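Local coordinates for ethyl tert-butyl ether degradation EthD protein (Ralstonia eutropha JMP134, PDB 3BF4) that is of unknown function but belongs to the EthD-like family, adopts a ferredoxin-like fold as a two-chain assembly and may have oxidoreductase activity, at residues 25-30 against 107-112; 58-63 against 79-84. The protein carries 3 engineered substitutions. All coordinates share one frame; numbering follows the deposited sequence.

In the fold
Both contacts rest on the four-stranded antiparallel sheet of a ferredoxin-like fold, whose strands 58-66, 76-84, 21-28 and 114-120 lie side by side in that order. Contact 1 closes the longer loop: the end of strand 21-28 meets the segment between helix 87-103 and strand 114-120. Contact 2, the hairpin pairing of 58-63 with 79-84, falls within the 76 residues between those partners. Their centres are 15 Å apart, and they join through neighbouring strands, where the O of V25 and the N of C80 (2.9 Å) probably form a hydrogen bond. Contact 1 thus ties a connecting loop to an inner strand, while contact 2 builds the sheet out to the edge that meets the second subunit.

Contact 1 of 2, residues 25-30 against 107-112; sequences VMYPYT and NYTDIA. With EDO (1,2-ethanediol), chain C.
Y27 and Y108 meet through their phenol oxygens, their side chains crossing at about a right angle. OH of Y27 lies 2.6 Å from OH of Y108, a short hydrogen bond with either as donor, and the Y27 oxygen lies at the edge of the Y108 ring, near its plane. With CG anti to its carbonyl carbon (chi1 -65°), Y27 swings its ring to this partner. T109 CG2 approaches that ring obliquely, 3.9 Å from CE1 of Y27, while I111 O comes in at the edge. T109 suits the turn: its OG1 accepts from N of I111 (3.0 Å), an ST turn, and bonds to R34 O. Buried I111 packs tightly on P28, CD1 3.3 Å from O of P28 and CG2 3.6 Å from its CD, the rigid proline ring giving the antiparallel isoleucine branch a surface.

The solvent side is looser: OG1 of T30 is 4.2 Å from CD1 of I111, and the A112 side chain points away.

On the V25 side of the Y27 hydroxyl, O1 of a 1,2-ethanediol, probably from the crystallisation liquor, is hydrogen-bonded to it (2.8 Å); Y40 bonds the diol too. Such hydroxyls can either donate or accept a hydrogen bond, so the diol may mark a polar pocket.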
ATOM      1  N   VAL A  25      -2.644   5.912   3.472  1.00 53.97           N
ATOM      2  CA  VAL A  25      -3.156   7.227   3.046  1.00 52.75           C
ATOM      3  C   VAL A  25      -2.696   7.321   1.592  1.00 52.88           C
ATOM      4  O   VAL A  25      -1.500   7.198   1.310  1.00 51.57           O
ATOM      5  CB  VAL A  25      -2.637   8.380   3.882  1.00 52.88           C
ATOM      6  CG1 VAL A  25      -3.320   9.690   3.449  1.00 50.66           C
ATOM      7  CG2 VAL A  25      -2.872   8.108   5.364  1.00 55.37           C
HETATM    8  N   MSE A  26      -3.650   7.496   0.682  1.00 52.56           N
HETATM    9  CA  MSE A  26      -3.407   7.427  -0.756  1.00 53.52           C
HETATM   10  C   MSE A  26      -4.022   8.630  -1.458  1.00 54.18           C
HETATM   11  O   MSE A  26      -5.240   8.791  -1.448  1.00 54.31           O
HETATM   12  CB  MSE A  26      -3.995   6.112  -1.260  1.00 52.37           C
HETATM   13  CG  MSE A  26      -3.466   4.908  -0.479  1.00 57.51           C
HETATM   14 SE   MSE A  26      -4.341   3.240  -0.847  0.75 56.07          SE
HETATM   15  CE  MSE A  26      -6.157   3.684  -0.279  1.00 58.18           C
ATOM     16  N   TYR A  27      -3.169   9.471  -2.052  1.00 53.66           N
ATOM     17  CA  TYR A  27      -3.588  10.722  -2.693  1.00 53.65           C
ATOM     18  C   TYR A  27      -3.759  10.478  -4.179  1.00 54.27           C
ATOM     19  O   TYR A  27      -2.751  10.279  -4.850  1.00 54.03           O
ATOM     20  CB  TYR A  27      -2.545  11.820  -2.452  1.00 53.22           C
ATOM     21  CG  TYR A  27      -2.405  12.205  -1.002  1.00 53.27           C
ATOM     22  CD1 TYR A  27      -3.095  13.308  -0.481  1.00 56.15           C
ATOM     23  CD2 TYR A  27      -1.594  11.460  -0.133  1.00 53.70           C
ATOM     24  CE1 TYR A  27      -2.970  13.672   0.871  1.00 56.49           C
ATOM     25  CE2 TYR A  27      -1.464  11.806   1.209  1.00 51.01           C
ATOM     26  CZ  TYR A  27      -2.158  12.910   1.711  1.00 56.91           C
ATOM     27  OH  TYR A  27      -2.028  13.257   3.035  1.00 60.04           O
ATOM     28  N   PRO A  28      -5.017  10.479  -4.693  1.00 54.16           N
ATOM     29  CA  PRO A  28      -5.241  10.245  -6.117  1.00 55.48           C
ATOM     30  C   PRO A  28      -4.538  11.273  -7.011  1.00 56.10           C
ATOM     31  O   PRO A  28      -4.505  12.469  -6.669  1.00 56.33           O
ATOM     32  CB  PRO A  28      -6.761  10.394  -6.272  1.00 55.19           C
ATOM     33  CG  PRO A  28      -7.310  10.200  -4.948  1.00 54.42           C
ATOM     34  CD  PRO A  28      -6.304  10.722  -4.003  1.00 54.06           C
ATOM     35  N   TYR A  29      -3.960  10.786  -8.109  1.00 57.81           N
ATOM     36  CA  TYR A  29      -3.290  11.636  -9.088  1.00 60.07           C
ATOM     37  C   TYR A  29      -4.368  12.421  -9.823  1.00 61.48           C
ATOM     38  O   TYR A  29      -5.321  11.827 -10.325  1.00 61.67           O
ATOM     39  CB  TYR A  29      -2.482  10.797 -10.095  1.00 61.69           C
ATOM     40  CG  TYR A  29      -1.767  11.587 -11.192  1.00 59.82           C
ATOM     41  CD1 TYR A  29      -0.434  12.003 -11.041  1.00 65.86           C
ATOM     42  CD2 TYR A  29      -2.420  11.905 -12.389  1.00 61.98           C
ATOM     43  CE1 TYR A  29       0.230  12.735 -12.060  1.00 65.07           C
ATOM     44  CE2 TYR A  29      -1.770  12.632 -13.412  1.00 64.61           C
ATOM     45  CZ  TYR A  29      -0.448  13.044 -13.239  1.00 66.33           C
ATOM     46  OH  TYR A  29       0.180  13.755 -14.250  1.00 68.18           O
ATOM     47  N   THR A  30      -4.212  13.740  -9.857  1.00 63.88           N
ATOM     48  CA  THR A  30      -5.125  14.646 -10.561  1.00 67.08           C
ATOM     49  C   THR A  30      -4.235  15.568 -11.418  1.00 67.38           C
ATOM     50  O   THR A  30      -3.408  16.308 -10.865  1.00 65.91           O
ATOM     51  CB  THR A  30      -5.995  15.461  -9.566  1.00 67.58           C
ATOM     52  OG1 THR A  30      -6.450  14.616  -8.489  1.00 71.06           O
ATOM     53  CG2 THR A  30      -7.180  16.087 -10.289  1.00 71.05           C
ATOM     54  N   ASN A 107      -0.918  22.559   3.561  1.00 55.94           N
ATOM     55  CA  ASN A 107       0.450  23.051   3.390  1.00 54.48           C
ATOM     56  C   ASN A 107       1.252  22.364   2.279  1.00 54.37           C
ATOM     57  O   ASN A 107       2.291  22.887   1.872  1.00 55.67           O
ATOM     58  CB  ASN A 107       1.210  22.976   4.723  1.00 55.47           C
ATOM     59  CG  ASN A 107       0.599  23.873   5.793  1.00 57.40           C
ATOM     60  OD1 ASN A 107       0.166  24.987   5.509  1.00 63.99           O
ATOM     61  ND2 ASN A 107       0.565  23.391   7.024  1.00 56.60           N
ATOM     62  N   TYR A 108       0.811  21.189   1.825  1.00 53.09           N
ATOM     63  CA  TYR A 108       1.471  20.475   0.723  1.00 52.61           C
ATOM     64  C   TYR A 108       0.557  20.029  -0.419  1.00 52.59           C
ATOM     65  O   TYR A 108       1.079  19.682  -1.475  1.00 53.56           O
ATOM     66  CB  TYR A 108       2.281  19.277   1.246  1.00 52.68           C
ATOM     67  CG  TYR A 108       1.485  18.214   1.973  1.00 50.72           C
ATOM     68  CD1 TYR A 108       0.933  17.128   1.290  1.00 57.01           C
ATOM     69  CD2 TYR A 108       1.325  18.267   3.356  1.00 50.84           C
ATOM     70  CE1 TYR A 108       0.198  16.126   1.978  1.00 54.48           C
ATOM     71  CE2 TYR A 108       0.619  17.281   4.050  1.00 51.18           C
ATOM     72  CZ  TYR A 108       0.042  16.224   3.359  1.00 49.78           C
ATOM     73  OH  TYR A 108      -0.663  15.271   4.029  1.00 55.02           O
ATOM     74  N   THR A 109      -0.766  20.031  -0.238  1.00 52.74           N
ATOM     75  CA  THR A 109      -1.683  19.594  -1.288  1.00 52.52           C
ATOM     76  C   THR A 109      -3.147  19.989  -1.069  1.00 53.01           C
ATOM     77  O   THR A 109      -3.578  20.218   0.072  1.00 53.51           O
ATOM     78  CB  THR A 109      -1.663  18.029  -1.433  1.00 54.39           C
ATOM     79  OG1 THR A 109      -2.373  17.625  -2.614  1.00 51.05           O
ATOM     80  CG2 THR A 109      -2.288  17.310  -0.193  1.00 49.31           C
ATOM     81  N   ASP A 110      -3.908  20.085  -2.162  0.50 53.23           N
ATOM     82  CA  ASP A 110      -5.373  20.280  -2.120  0.50 53.27           C
ATOM     83  C   ASP A 110      -6.110  18.971  -2.480  0.50 53.95           C
ATOM     84  O   ASP A 110      -7.339  18.967  -2.603  0.50 54.87           O
ATOM     85  CB  ASP A 110      -5.820  21.435  -3.040  0.50 53.73           C
ATOM     86  CG  ASP A 110      -5.520  22.820  -2.465  0.50 54.08           C
ATOM     87  OD1 ASP A 110      -5.614  23.025  -1.231  0.50 53.66           O
ATOM     88  OD2 ASP A 110      -5.215  23.725  -3.267  0.50 54.55           O
ATOM     89  N   ILE A 111      -5.375  17.860  -2.589  1.00 53.85           N
ATOM     90  CA  ILE A 111      -5.952  16.549  -2.911  1.00 53.90           C
ATOM     91  C   ILE A 111      -6.464  15.894  -1.617  1.00 53.42           C
ATOM     92  O   ILE A 111      -5.712  15.781  -0.649  1.00 53.88           O
ATOM     93  CB  ILE A 111      -4.905  15.615  -3.605  1.00 54.76           C
ATOM     94  CG1 ILE A 111      -4.387  16.263  -4.910  1.00 52.48           C
ATOM     95  CG2 ILE A 111      -5.514  14.232  -3.874  1.00 50.94           C
ATOM     96  CD1 ILE A 111      -3.363  15.436  -5.688  1.00 51.52           C
ATOM     97  N   ALA A 112      -7.736  15.488  -1.621  1.00 53.37           N
ATOM     98  CA  ALA A 112      -8.353  14.772  -0.497  1.00 54.75           C
ATOM     99  C   ALA A 112      -7.889  13.304  -0.621  1.00 55.69           C
ATOM    100  O   ALA A 112      -8.156  12.665  -1.652  1.00 55.61           O
ATOM    101  CB  ALA A 112      -9.887  14.858  -0.553  1.00 51.86           C
TER
HETATM  102  C1  EDO C 109      -0.282  11.265   5.882  1.00 52.25           C
HETATM  103  O1  EDO C 109      -0.673  11.237   4.495  1.00 48.24           O
HETATM  104  C2  EDO C 109      -1.384  11.793   6.806  1.00 47.90           C
HETATM  105  O2  EDO C 109      -2.260  12.690   6.116  1.00 50.81           O

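Contact 2 of 2, residues 58-63 against 79-84; sequences YYTVEK and MCAFIC
T60 and A81 form the middle of a regular antiparallel ladder, a hydrogen-bonded pair joined in both directions: T60 N to A81 O is 2.9 Å and A81 N to T60 O is 3.1 Å. Y58 with I83 and E62 with M79 (selenomethionine) are the other hydrogen-bonded pairs. I83 N gives a straight bond to the O of Y58 (3.0 Å, N-H...O angle 165°). Between these rungs come the non-hydrogen-bonded pairs Y59 with F82 and V61 with C80, where CA-H...O contacts fill in, such as that from CA of Y59 to O of A81 (3.1 Å).

This is the hairpin of strands 58-66 and 76-84, the second and third strands of the βαββαβ ferredoxin-like fold. V61 and K63 continue the sheet as an antiparallel ladder with a strand of the second subunit.

Side-chain packing divides between the two faces. Beside helix 37-52, Y59 CB packs 3.8 Å from CD1 of F82, and both residues touch M45, so bulky groups suit this core. On the other face I83 lies under the Y58 ring, its CB 3.9 Å from the centroid and only 16° off the normal, a CH-pi contact. Y58 reaches it because CG stands between its backbone N and carbonyl carbon (chi1 60°). E62 and M79 run side by side, pointing the same way, with CG of E62 3.7 Å from CB of M79. T60 OG1 lies 3.5 Å from CB of A81.

The buried E62 carboxylate is held by the second subunit, OE2 in a salt bridge to its K22 and OE1 hydrogen-bonded to its S118 OG and N24 ND2, while Y58 OH bonds to E123 of the same chain.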
ATOM      1  N   TYR A  58       6.489   1.888  12.511  1.00 53.51           N
ATOM      2  CA  TYR A  58       7.210   2.618  11.467  1.00 53.45           C
ATOM      3  C   TYR A  58       6.253   3.019  10.372  1.00 53.79           C
ATOM      4  O   TYR A  58       5.136   2.500  10.302  1.00 54.77           O
ATOM      5  CB  TYR A  58       8.357   1.788  10.855  1.00 53.13           C
ATOM      6  CG  TYR A  58       7.915   0.500  10.198  1.00 51.95           C
ATOM      7  CD1 TYR A  58       7.930  -0.700  10.905  1.00 51.50           C
ATOM      8  CD2 TYR A  58       7.481   0.476   8.861  1.00 52.53           C
ATOM      9  CE1 TYR A  58       7.517  -1.900  10.305  1.00 53.70           C
ATOM     10  CE2 TYR A  58       7.057  -0.719   8.249  1.00 53.01           C
ATOM     11  CZ  TYR A  58       7.092  -1.903   8.974  1.00 54.31           C
ATOM     12  OH  TYR A  58       6.695  -3.065   8.390  1.00 50.94           O
ATOM     13  N   TYR A  59       6.704   3.952   9.535  1.00 54.65           N
ATOM     14  CA  TYR A  59       5.962   4.380   8.369  1.00 54.48           C
ATOM     15  C   TYR A  59       6.782   4.193   7.095  1.00 54.96           C
ATOM     16  O   TYR A  59       7.996   4.011   7.153  1.00 53.41           O
ATOM     17  CB  TYR A  59       5.445   5.821   8.507  1.00 55.63           C
ATOM     18  CG  TYR A  59       6.480   6.934   8.492  1.00 53.63           C
ATOM     19  CD1 TYR A  59       6.980   7.439   7.280  1.00 56.24           C
ATOM     20  CD2 TYR A  59       6.915   7.528   9.677  1.00 54.09           C
ATOM     21  CE1 TYR A  59       7.937   8.492   7.254  1.00 52.70           C
ATOM     22  CE2 TYR A  59       7.861   8.579   9.665  1.00 57.21           C
ATOM     23  CZ  TYR A  59       8.367   9.054   8.448  1.00 57.32           C
ATOM     24  OH  TYR A  59       9.295  10.078   8.430  1.00 58.10           O
ATOM     25  N   THR A  60       6.075   4.186   5.966  1.00 52.90           N
ATOM     26  CA  THR A  60       6.666   4.116   4.634  1.00 54.20           C
ATOM     27  C   THR A  60       6.092   5.274   3.808  1.00 53.65           C
ATOM     28  O   THR A  60       4.990   5.748   4.092  1.00 52.13           O
ATOM     29  CB  THR A  60       6.336   2.771   3.891  1.00 54.05           C
ATOM     30  OG1 THR A  60       4.980   2.771   3.445  1.00 55.76           O
ATOM     31  CG2 THR A  60       6.577   1.551   4.771  1.00 52.53           C
ATOM     32  N   VAL A  61       6.834   5.709   2.795  1.00 54.07           N
ATOM     33  CA  VAL A  61       6.411   6.781   1.878  1.00 54.06           C
ATOM     34  C   VAL A  61       6.847   6.420   0.454  1.00 54.70           C
ATOM     35  O   VAL A  61       7.939   5.877   0.254  1.00 55.15           O
ATOM     36  CB  VAL A  61       7.044   8.153   2.233  1.00 53.42           C
ATOM     37  CG1 VAL A  61       6.459   9.277   1.338  1.00 51.36           C
ATOM     38  CG2 VAL A  61       6.857   8.493   3.692  1.00 52.76           C
ATOM     39  N   GLU A  62       6.001   6.737  -0.520  1.00 55.47           N
ATOM     40  CA  GLU A  62       6.302   6.500  -1.941  1.00 56.63           C
ATOM     41  C   GLU A  62       5.696   7.605  -2.819  1.00 55.37           C
ATOM     42  O   GLU A  62       4.751   8.301  -2.408  1.00 55.38           O
ATOM     43  CB  GLU A  62       5.803   5.110  -2.376  1.00 57.09           C
ATOM     44  CG  GLU A  62       4.304   4.974  -2.309  1.00 58.92           C
ATOM     45  CD  GLU A  62       3.818   3.557  -2.425  1.00 61.64           C
ATOM     46  OE1 GLU A  62       3.664   3.054  -3.560  1.00 60.72           O
ATOM     47  OE2 GLU A  62       3.528   2.974  -1.362  1.00 66.41           O
ATOM     48  N   LYS A  63       6.284   7.766  -4.002  1.00 55.16           N
ATOM     49  CA  LYS A  63       5.872   8.727  -5.018  1.00 54.42           C
ATOM     50  C   LYS A  63       5.480   7.930  -6.253  1.00 52.61           C
ATOM     51  O   LYS A  63       6.289   7.155  -6.764  1.00 52.77           O
ATOM     52  CB  LYS A  63       7.011   9.712  -5.346  1.00 53.57           C
ATOM     53  CG  LYS A  63       6.722  10.573  -6.593  1.00 57.25           C
ATOM     54  CD  LYS A  63       7.435  11.923  -6.639  1.00 57.06           C
ATOM     55  CE  LYS A  63       8.897  11.850  -6.848  1.00 64.19           C
ATOM     56  NZ  LYS A  63       9.456  13.246  -7.010  1.00 61.99           N
HETATM   57  N   MSE A  79       1.615   8.065  -1.686  1.00 51.97           N
HETATM   58  CA  MSE A  79       1.013   7.139  -0.740  1.00 54.29           C
HETATM   59  C   MSE A  79       1.942   6.986   0.443  1.00 53.05           C
HETATM   60  O   MSE A  79       3.141   7.166   0.306  1.00 52.33           O
HETATM   61  CB  MSE A  79       0.802   5.747  -1.351  1.00 52.62           C
HETATM   62  CG  MSE A  79      -0.020   5.703  -2.607  1.00 58.62           C
HETATM   63 SE   MSE A  79      -0.082   3.898  -3.350  0.75 62.96          SE
HETATM   64  CE  MSE A  79      -0.976   2.945  -1.919  1.00 72.67           C
ATOM     65  N   CYS A  80       1.372   6.724   1.612  1.00 54.43           N
ATOM     66  CA  CYS A  80       2.153   6.368   2.804  1.00 55.08           C
ATOM     67  C   CYS A  80       1.436   5.243   3.513  1.00 53.84           C
ATOM     68  O   CYS A  80       0.279   4.939   3.206  1.00 53.24           O
ATOM     69  CB  CYS A  80       2.340   7.531   3.780  1.00 54.91           C
ATOM     70  SG  CYS A  80       0.893   7.929   4.779  1.00 57.55           S
ATOM     71  N   ALA A  81       2.139   4.641   4.463  1.00 54.01           N
ATOM     72  CA  ALA A  81       1.554   3.626   5.315  1.00 53.73           C
ATOM     73  C   ALA A  81       2.120   3.710   6.719  1.00 53.75           C
ATOM     74  O   ALA A  81       3.307   3.913   6.874  1.00 50.30           O
ATOM     75  CB  ALA A  81       1.751   2.235   4.735  1.00 52.15           C
ATOM     76  N   PHE A  82       1.242   3.589   7.721  1.00 53.91           N
ATOM     77  CA  PHE A  82       1.615   3.530   9.125  1.00 53.72           C
ATOM     78  C   PHE A  82       1.346   2.092   9.573  1.00 52.65           C
ATOM     79  O   PHE A  82       0.203   1.629   9.521  1.00 50.94           O
ATOM     80  CB  PHE A  82       0.792   4.519   9.956  1.00 54.04           C
ATOM     81  CG  PHE A  82       0.907   5.927   9.478  1.00 56.89           C
ATOM     82  CD1 PHE A  82       2.018   6.704   9.825  1.00 58.85           C
ATOM     83  CD2 PHE A  82      -0.073   6.483   8.660  1.00 57.69           C
ATOM     84  CE1 PHE A  82       2.149   8.032   9.360  1.00 58.67           C
ATOM     85  CE2 PHE A  82       0.042   7.802   8.202  1.00 58.00           C
ATOM     86  CZ  PHE A  82       1.151   8.579   8.549  1.00 57.72           C
ATOM     87  N   ILE A  83       2.408   1.393   9.965  1.00 52.11           N
ATOM     88  CA  ILE A  83       2.343   0.023  10.460  1.00 53.01           C
ATOM     89  C   ILE A  83       2.186   0.173  11.974  1.00 53.39           C
ATOM     90  O   ILE A  83       3.045   0.791  12.634  1.00 50.52           O
ATOM     91  CB  ILE A  83       3.591  -0.807  10.032  1.00 53.57           C
ATOM     92  CG1 ILE A  83       3.499  -1.142   8.534  1.00 56.58           C
ATOM     93  CG2 ILE A  83       3.719  -2.123  10.833  1.00 50.99           C
ATOM     94  CD1 ILE A  83       3.539   0.068   7.597  1.00 57.87           C
ATOM     95  N   CYS A  84       1.067  -0.344  12.494  1.00 52.47           N
ATOM     96  CA  CYS A  84       0.680  -0.219  13.902  1.00 53.28           C
ATOM     97  C   CYS A  84       0.290  -1.567  14.482  1.00 54.27           C
ATOM     98  O   CYS A  84      -0.397  -2.356  13.822  1.00 54.71           O
ATOM     99  CB  CYS A  84      -0.528   0.721  14.000  1.00 53.59           C
ATOM    100  SG  CYS A  84      -0.230   2.364  13.245  1.00 55.35           S
TER